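Local structure of BIFUNCTIONAL PROTEIN Proline utilization A (PutA) (5UX5) at residues 169-172 / 173-177; 211-214 / 215-219; 187-190 / 191-194; 401-405 / 406-410. The protein probably oxidises proline to glutamate in two steps, joining an FAD-dependent proline dehydrogenase and an NAD-dependent aldehyde dehydrogenase in a single chain. One frame throughout, in Å; residues are numbered along the deposited sequence.

Contact 1: 169-172 / 173-177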
# COMPACT_ATOMS: atom_id res chain seq x y z
N ASN A 169 -14.66 -23.04 -0.12
CA ASN A 169 -14.30 -24.10 0.81
C ASN A 169 -14.80 -23.81 2.21
O ASN A 169 -15.49 -24.65 2.81
CB ASN A 169 -12.80 -24.31 0.80
CG ASN A 169 -12.39 -25.33 -0.21
OD1 ASN A 169 -13.24 -25.84 -0.96
ND2 ASN A 169 -11.11 -25.62 -0.26
N ARG A 170 -14.45 -22.62 2.76
CA ARG A 170 -14.92 -22.26 4.10
C ARG A 170 -16.43 -22.38 4.19
O ARG A 170 -16.95 -22.95 5.16
CB ARG A 170 -14.50 -20.84 4.49
CG ARG A 170 -13.03 -20.65 4.50
CD ARG A 170 -12.45 -21.33 5.68
NE ARG A 170 -11.05 -21.00 5.74
CZ ARG A 170 -10.58 -20.13 6.59
NH1 ARG A 170 -11.45 -19.54 7.42
NH2 ARG A 170 -9.29 -19.83 6.62
N LEU A 171 -17.14 -21.88 3.18
CA LEU A 171 -18.60 -21.87 3.22
C LEU A 171 -19.17 -23.28 3.12
O LEU A 171 -19.94 -23.71 3.99
CB LEU A 171 -19.14 -21.01 2.08
CG LEU A 171 -20.66 -20.98 1.93
CD1 LEU A 171 -21.31 -20.43 3.18
CD2 LEU A 171 -21.11 -20.21 0.70
N THR A 172 -18.79 -24.03 2.10
CA THR A 172 -19.40 -25.34 1.93
C THR A 172 -19.06 -26.25 3.10
O THR A 172 -19.89 -27.06 3.53
CB THR A 172 -18.96 -26.01 0.61
OG1 THR A 172 -17.54 -26.13 0.60
CG2 THR A 172 -19.42 -25.23 -0.63
N ARG A 173 -17.84 -26.12 3.63
CA ARG A 173 -17.43 -26.97 4.74
C ARG A 173 -18.13 -26.57 6.04
O ARG A 173 -18.41 -27.44 6.89
CB ARG A 173 -15.91 -26.91 4.91
CG ARG A 173 -15.14 -27.55 3.78
CD ARG A 173 -13.64 -27.46 3.98
NE ARG A 173 -12.96 -28.08 2.84
CZ ARG A 173 -11.72 -27.81 2.45
NH1 ARG A 173 -10.99 -26.91 3.11
NH2 ARG A 173 -11.22 -28.42 1.39
N THR A 174 -18.40 -25.27 6.23
CA THR A 174 -19.22 -24.82 7.35
C THR A 174 -20.64 -25.31 7.21
O THR A 174 -21.27 -25.73 8.19
CB THR A 174 -19.19 -23.30 7.45
OG1 THR A 174 -17.88 -22.88 7.83
CG2 THR A 174 -20.20 -22.82 8.52
N MET A 175 -21.16 -25.30 5.98
CA MET A 175 -22.47 -25.87 5.71
C MET A 175 -22.52 -27.33 6.10
O MET A 175 -23.52 -27.79 6.66
CB MET A 175 -22.81 -25.72 4.23
CG MET A 175 -23.13 -24.31 3.79
SD MET A 175 -23.43 -24.17 2.02
CE MET A 175 -24.93 -25.11 1.78
N GLU A 176 -21.44 -28.08 5.85
CA GLU A 176 -21.44 -29.49 6.22
C GLU A 176 -21.54 -29.69 7.73
O GLU A 176 -22.23 -30.60 8.20
CB GLU A 176 -20.21 -30.20 5.66
CG GLU A 176 -20.20 -30.34 4.14
CD GLU A 176 -21.44 -31.04 3.58
OE1 GLU A 176 -21.96 -32.00 4.22
OE2 GLU A 176 -21.88 -30.63 2.48
N LEU A 177 -20.85 -28.84 8.52
CA LEU A 177 -20.92 -28.95 9.97
C LEU A 177 -22.32 -28.63 10.50
O LEU A 177 -22.78 -29.24 11.47
CB LEU A 177 -19.89 -28.02 10.61
CG LEU A 177 -18.41 -28.30 10.42
CD1 LEU A 177 -17.71 -26.96 10.49
CD2 LEU A 177 -17.86 -29.22 11.47
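The carboxamide of N169 lies over one face of the R173 guanidinium, one helical turn further on, with CG of N169 3.6 Å above the guanidinium plane and over its centre. The two flat groups are 29° apart, so this is a slightly opened stack. It involves no hydrogen bond, because ND2 of N169 and NH2 of R173, 3.3 Å apart, are both donors; the amide donates instead to E166. R173 reaches the stack as an extended chain from CG to NE, with CG anti to its own carbonyl carbon (chi1 -68°), and runs alongside N169 in the same direction. At its far end NH1 makes a long, weak ion pair with D407.

At the next residue, the carbonyl O of R170 is gripped twice by T174. The hydroxyl OG1 donates to it over 2.8 Å and the backbone N over 2.9 Å, and the two approach from opposite faces of the carbonyl plane, so the threonine hydroxyl is satisfied within its own helix. On another side of the helix, SD of M175 rests 4.2 Å from CG of L171, and the same two residues are joined by a backbone bond of 2.8 Å from N of M175 to O of L171.

These groups divide helix 164-178 by neighbour. L171 and M175 face helix 202-221, T174 packs on strands 151-157 and 185-189, and R173 touches L156 and H404. In the proline dehydrogenase barrel this helix is the crossover of a beta-alpha-beta unit, following strand 151-157 and leading into its parallel neighbour 185-189.

Contact 2: 211-214 / 215-219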
# COMPACT_ATOMS: atom_id res chain seq x y z
N GLU A 211 -26.27 -13.68 -1.38
CA GLU A 211 -26.43 -14.72 -2.38
C GLU A 211 -25.68 -15.99 -1.98
O GLU A 211 -26.16 -17.11 -2.21
CB GLU A 211 -25.94 -14.21 -3.73
CG GLU A 211 -25.93 -15.23 -4.83
CD GLU A 211 -25.22 -14.71 -6.06
OE1 GLU A 211 -25.23 -13.48 -6.29
OE2 GLU A 211 -24.63 -15.54 -6.78
N ARG A 212 -24.53 -15.84 -1.34
CA ARG A 212 -23.73 -17.00 -0.98
C ARG A 212 -24.12 -17.62 0.36
O ARG A 212 -23.95 -18.83 0.54
CB ARG A 212 -22.25 -16.64 -0.95
CG ARG A 212 -21.67 -16.42 -2.33
CD ARG A 212 -20.21 -16.13 -2.21
NE ARG A 212 -19.56 -16.06 -3.50
CZ ARG A 212 -18.28 -15.72 -3.65
NH1 ARG A 212 -17.57 -15.42 -2.58
NH2 ARG A 212 -17.71 -15.69 -4.86
N LEU A 213 -24.63 -16.82 1.31
CA LEU A 213 -24.88 -17.33 2.66
C LEU A 213 -26.29 -17.90 2.86
O LEU A 213 -26.49 -18.66 3.81
CB LEU A 213 -24.62 -16.23 3.69
CG LEU A 213 -23.15 -16.06 4.10
CD1 LEU A 213 -23.02 -14.81 4.92
CD2 LEU A 213 -22.71 -17.27 4.89
N ARG A 214 -27.25 -17.58 1.98
CA ARG A 214 -28.60 -18.11 2.15
C ARG A 214 -28.66 -19.64 2.22
O ARG A 214 -29.37 -20.15 3.10
CB ARG A 214 -29.51 -17.59 1.02
CG ARG A 214 -29.93 -16.14 1.16
CD ARG A 214 -30.81 -15.71 0.00
NE ARG A 214 -30.99 -14.27 -0.03
CZ ARG A 214 -30.45 -13.48 -0.96
NH1 ARG A 214 -29.72 -14.02 -1.92
NH2 ARG A 214 -30.62 -12.17 -0.92
N PRO A 215 -27.95 -20.41 1.40
CA PRO A 215 -27.96 -21.87 1.63
C PRO A 215 -27.54 -22.25 3.03
O PRO A 215 -28.07 -23.22 3.58
CB PRO A 215 -26.99 -22.42 0.58
CG PRO A 215 -26.71 -21.32 -0.36
CD PRO A 215 -27.32 -20.05 0.12
N LEU A 216 -26.59 -21.52 3.62
CA LEU A 216 -26.13 -21.84 4.97
C LEU A 216 -27.22 -21.57 6.02
O LEU A 216 -27.38 -22.35 6.96
CB LEU A 216 -24.89 -21.04 5.31
CG LEU A 216 -24.49 -21.25 6.77
CD1 LEU A 216 -23.85 -22.62 6.93
CD2 LEU A 216 -23.62 -20.15 7.31
N TYR A 217 -27.94 -20.46 5.88
CA TYR A 217 -28.97 -20.13 6.86
C TYR A 217 -30.20 -21.02 6.69
O TYR A 217 -30.86 -21.35 7.67
CB TYR A 217 -29.35 -18.65 6.74
CG TYR A 217 -28.33 -17.70 7.33
CD1 TYR A 217 -27.18 -17.33 6.61
CD2 TYR A 217 -28.51 -17.15 8.59
CE1 TYR A 217 -26.25 -16.46 7.14
CE2 TYR A 217 -27.60 -16.28 9.12
CZ TYR A 217 -26.46 -15.94 8.39
OH TYR A 217 -25.54 -15.07 8.93
N ARG A 218 -30.49 -21.45 5.46
CA ARG A 218 -31.55 -22.42 5.25
C ARG A 218 -31.27 -23.70 6.01
O ARG A 218 -32.20 -24.35 6.50
CB ARG A 218 -31.68 -22.71 3.76
CG ARG A 218 -32.38 -21.64 3.05
CD ARG A 218 -32.35 -21.87 1.60
NE ARG A 218 -32.68 -20.63 0.95
CZ ARG A 218 -32.24 -20.31 -0.25
NH1 ARG A 218 -31.47 -21.18 -0.89
NH2 ARG A 218 -32.56 -19.14 -0.80
N LEU A 219 -29.99 -24.11 6.04
CA LEU A 219 -29.64 -25.32 6.77
C LEU A 219 -29.98 -25.21 8.24
O LEU A 219 -30.36 -26.21 8.86
CB LEU A 219 -28.17 -25.65 6.61
CG LEU A 219 -27.68 -26.16 5.26
CD1 LEU A 219 -26.25 -26.58 5.45
CD2 LEU A 219 -28.50 -27.32 4.71
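The helix kinks at P215, whose ring nitrogen has no hydrogen to give to the preceding turn, and L216 N makes only a weak bond to O of L213, bent to 122°, before the regular pattern resumes with N of Y217 on O of L213 at 3.1 Å and N of R218 on O of R214 at 2.9 Å.

L213 serves two partners. Its CD2 meets CD2 of L216 at 3.9 Å, the two leucines lying side by side and pointing the same way. Its CB meets CE1 of Y217 at 3.8 Å, and its carbonyl group sits at the edge of the tyrosine ring, near the ring plane. On the outer side, the R218 chain, with CG anti to the carbonyl carbon (chi1 -77°), turns back along the helix until one guanidinium face lies over CB of R214, towards the rim of the group. NH2 of R218 is 5.2 Å from NE of R214; these like charges are probably eased by separate acidic partners, E252 for R214 and E254 for R218.

L216 and P215 pack on M175 of helix 164-178, while L213 and Y217 reach helix 239-251. A greasy inner face, and an outer one whose arginines pair with glutamates beyond the helix, mark helix 202-221 as an amphipathic outer helix of the TIM barrel, on the crossover between the parallel strands 185-189 and 228-232.

Contact 3: 187-190 / 191-194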
# COMPACT_ATOMS: atom_id res chain seq x y z
N SER A 187 -19.73 -20.30 13.60
CA SER A 187 -19.49 -18.89 13.36
C SER A 187 -18.51 -18.77 12.21
O SER A 187 -17.65 -19.63 12.02
CB SER A 187 -19.02 -18.13 14.65
OG SER A 187 -17.96 -18.75 15.35
N ILE A 188 -18.72 -17.75 11.37
CA ILE A 188 -17.98 -17.55 10.13
C ILE A 188 -17.87 -16.04 9.87
O ILE A 188 -18.65 -15.25 10.40
CB ILE A 188 -18.68 -18.29 8.97
CG1 ILE A 188 -17.81 -18.33 7.70
CG2 ILE A 188 -20.07 -17.70 8.70
CD1 ILE A 188 -18.41 -19.08 6.56
N LYS A 189 -16.87 -15.65 9.05
CA LYS A 189 -16.63 -14.25 8.71
C LYS A 189 -16.97 -13.98 7.25
O LYS A 189 -16.67 -14.79 6.37
CB LYS A 189 -15.16 -13.84 8.90
CG LYS A 189 -14.63 -13.96 10.29
CD LYS A 189 -13.34 -13.19 10.44
CE LYS A 189 -12.10 -13.90 9.95
NZ LYS A 189 -10.89 -13.14 10.49
N ALA A 190 -17.45 -12.76 7.00
CA ALA A 190 -17.71 -12.29 5.64
C ALA A 190 -16.51 -12.49 4.75
O ALA A 190 -16.64 -12.94 3.60
CB ALA A 190 -18.09 -10.81 5.66
N THR A 191 -15.31 -12.18 5.25
CA THR A 191 -14.16 -12.33 4.38
C THR A 191 -13.77 -13.78 4.16
O THR A 191 -12.94 -14.05 3.29
CB THR A 191 -12.97 -11.61 4.96
OG1 THR A 191 -12.53 -12.30 6.13
CG2 THR A 191 -13.38 -10.26 5.34
N SER A 192 -14.36 -14.72 4.88
CA SER A 192 -14.21 -16.12 4.51
C SER A 192 -15.22 -16.54 3.46
O SER A 192 -15.00 -17.55 2.78
CB SER A 192 -14.37 -17.02 5.73
OG SER A 192 -13.45 -16.69 6.75
N VAL A 193 -16.31 -15.78 3.29
CA VAL A 193 -17.35 -16.14 2.34
C VAL A 193 -17.12 -15.47 0.99
O VAL A 193 -17.45 -16.05 -0.06
CB VAL A 193 -18.73 -15.80 2.93
CG1 VAL A 193 -19.82 -15.97 1.92
CG2 VAL A 193 -19.00 -16.70 4.13
N VAL A 194 -16.55 -14.27 0.98
CA VAL A 194 -16.15 -13.56 -0.22
C VAL A 194 -14.66 -13.23 -0.10
O VAL A 194 -14.25 -12.50 0.82
CB VAL A 194 -16.98 -12.29 -0.43
CG1 VAL A 194 -16.43 -11.47 -1.58
CG2 VAL A 194 -18.42 -12.63 -0.68
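Two carbonyls, those of K189 and A190, hold the turn in which strand 185-189 gives way to a short helix. N of S192 donates to O of K189 over 2.7 Å, from well above the carbonyl plane (55° out of it) and not on a lone pair. O of A190 accepts twice: from N of V194 over 2.9 Å in a fairly straight bond of 163°, and from N of V193, also over 2.9 Å but again from above the plane. The pattern mixes bonds spanning three residues with one spanning four, as in a single tight turn of helix, and a further bond from V193 to K189 is weak.

The place is the C-terminal end of a barrel strand, where TIM barrels carry their active sites; accordingly the side chain of K189 lies about 6 Å from the bound FAD. S192 also approaches K189 through its side chain, OG standing 4.0 Å from CB of the lysine, and OG1 of T191 lies 4.1 Å from that same CB.

Between I188 and V193 the packing is apolar. I188, its CG1 carried away from the backbone N (chi1 -169°), extends CD1 to within 3.5 Å of CG2 of V193, and the two side chains cross at about a right angle. CG1 of I188 also lies 4.2 Å from CB of S192. Further out, I188 touches T174 and V193 touches L213, while the carbonyl of V193 takes a hydrogen bond from R212.

Contact 4: 401-405 / 406-410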
# COMPACT_ATOMS: atom_id res chain seq x y z
N PRO A 401 -12.19 -24.46 17.69
CA PRO A 401 -11.65 -24.33 16.33
C PRO A 401 -11.54 -25.69 15.68
O PRO A 401 -11.10 -26.67 16.29
CB PRO A 401 -10.26 -23.72 16.55
CG PRO A 401 -9.89 -24.09 17.96
CD PRO A 401 -11.12 -24.66 18.68
N VAL A 402 -11.95 -25.76 14.42
CA VAL A 402 -11.82 -26.97 13.63
C VAL A 402 -11.22 -26.62 12.27
O VAL A 402 -11.20 -25.46 11.84
CB VAL A 402 -13.16 -27.73 13.47
CG1 VAL A 402 -13.73 -28.07 14.83
CG2 VAL A 402 -14.16 -26.91 12.69
N VAL A 403 -10.72 -27.65 11.59
CA VAL A 403 -9.95 -27.43 10.37
C VAL A 403 -10.04 -28.64 9.45
O VAL A 403 -10.32 -29.77 9.87
CB VAL A 403 -8.48 -27.12 10.74
CG1 VAL A 403 -7.75 -28.38 11.22
CG2 VAL A 403 -7.77 -26.45 9.59
N HIS A 404 -9.84 -28.38 8.16
CA HIS A 404 -9.58 -29.43 7.19
C HIS A 404 -8.16 -29.96 7.38
O HIS A 404 -7.25 -29.22 7.75
CB HIS A 404 -9.77 -28.90 5.77
CG HIS A 404 -9.69 -29.96 4.72
ND1 HIS A 404 -8.49 -30.43 4.23
CD2 HIS A 404 -10.66 -30.65 4.08
CE1 HIS A 404 -8.73 -31.37 3.33
NE2 HIS A 404 -10.03 -31.52 3.22
N ALA A 405 -7.98 -31.27 7.13
CA ALA A 405 -6.74 -31.96 7.53
C ALA A 405 -5.48 -31.26 7.02
O ALA A 405 -4.53 -31.03 7.78
CB ALA A 405 -6.78 -33.41 7.05
N GLU A 406 -5.44 -30.92 5.73
CA GLU A 406 -4.23 -30.32 5.17
C GLU A 406 -3.94 -28.96 5.78
O GLU A 406 -2.79 -28.52 5.82
CB GLU A 406 -4.34 -30.16 3.65
CG GLU A 406 -5.53 -30.85 3.04
CD GLU A 406 -6.09 -30.09 1.85
OE1 GLU A 406 -6.01 -28.84 1.86
OE2 GLU A 406 -6.59 -30.74 0.91
N ASP A 407 -4.97 -28.27 6.26
CA ASP A 407 -4.79 -26.91 6.72
C ASP A 407 -4.39 -26.84 8.19
O ASP A 407 -4.37 -25.75 8.76
CB ASP A 407 -6.07 -26.11 6.46
CG ASP A 407 -6.46 -26.11 4.98
OD1 ASP A 407 -5.62 -26.49 4.12
OD2 ASP A 407 -7.61 -25.72 4.67
N PHE A 408 -4.02 -27.98 8.79
CA PHE A 408 -3.81 -28.03 10.23
C PHE A 408 -2.71 -27.07 10.69
O PHE A 408 -2.96 -26.13 11.45
CB PHE A 408 -3.49 -29.46 10.64
CG PHE A 408 -3.28 -29.63 12.10
CD1 PHE A 408 -4.36 -29.91 12.93
CD2 PHE A 408 -2.01 -29.49 12.65
CE1 PHE A 408 -4.17 -30.06 14.29
CE2 PHE A 408 -1.81 -29.64 14.01
CZ PHE A 408 -2.90 -29.92 14.83
N ASP A 409 -1.46 -27.31 10.26
CA ASP A 409 -0.35 -26.47 10.71
C ASP A 409 -0.57 -25.00 10.36
O ASP A 409 -0.18 -24.11 11.13
CB ASP A 409 0.98 -26.99 10.13
N VAL A 410 -1.23 -24.72 9.23
CA VAL A 410 -1.58 -23.34 8.89
C VAL A 410 -2.48 -22.75 9.97
O VAL A 410 -2.25 -21.63 10.46
CB VAL A 410 -2.27 -23.28 7.51
CG1 VAL A 410 -1.92 -21.97 6.79
CG2 VAL A 410 -1.93 -24.52 6.65
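D407 donates its backbone N to O of H404 over 2.9 Å, closing the turn between strand 396-403 and helix 408-421; the donor stands above the carbonyl plane (47° out of it). A second, longer bond of 3.3 Å follows from N of F408 to O of A405, likewise from above the plane. The imidazole joins in from the side: H404, with its ring carbon CG opposite the backbone N (chi1 -173°), offers ND1 to the backbone N of E406, though at 3.4 Å this bond is weak.

The E406 side chain crosses the imidazole obliquely. Its CG sits at the ring edge, in the plane and beside ND1 of H404, and the carboxylate beyond is turned 74° to the ring, with OE2 near CE1. V403 touches both D407 and F408 through its two methyls. CG2 meets CB of D407 at 3.6 Å, while CG1 reaches CD1 of F408 at 4.1 Å, the valine and phenylalanine side chains crossing at about a right angle.

D407 occupies the N-cap position, yet its carboxylate makes no capping bond. Within 401-410 the start of the helix is held by main-chain bonds and by the packing of V403. As far as the weak imidazole bond can be trusted, its geometry implies that ND1 of H404 acts as an acceptor.

All four contacts belong to the proline dehydrogenase barrel: contacts 3 and 4 where strands of the same sheet run out into helix, contacts 1 and 2 on neighbouring outer helices. Contact 3 is the buried one and closer to the flavin than contacts 1 and 2; the others are partly buried. Contacts 1 and 2 pack directly together, and contact 3 touches both, through I188 on T174 and V193 on L213. Contact 1 also meets contact 4 through R173 and H404, whereas contacts 3 and 4 do not touch. An arginine-amide stack marks contact 1 and an arginine over a neighbour's CB contact 2; the strand ends rely on main-chain turns with isoleucine or valine packed against them.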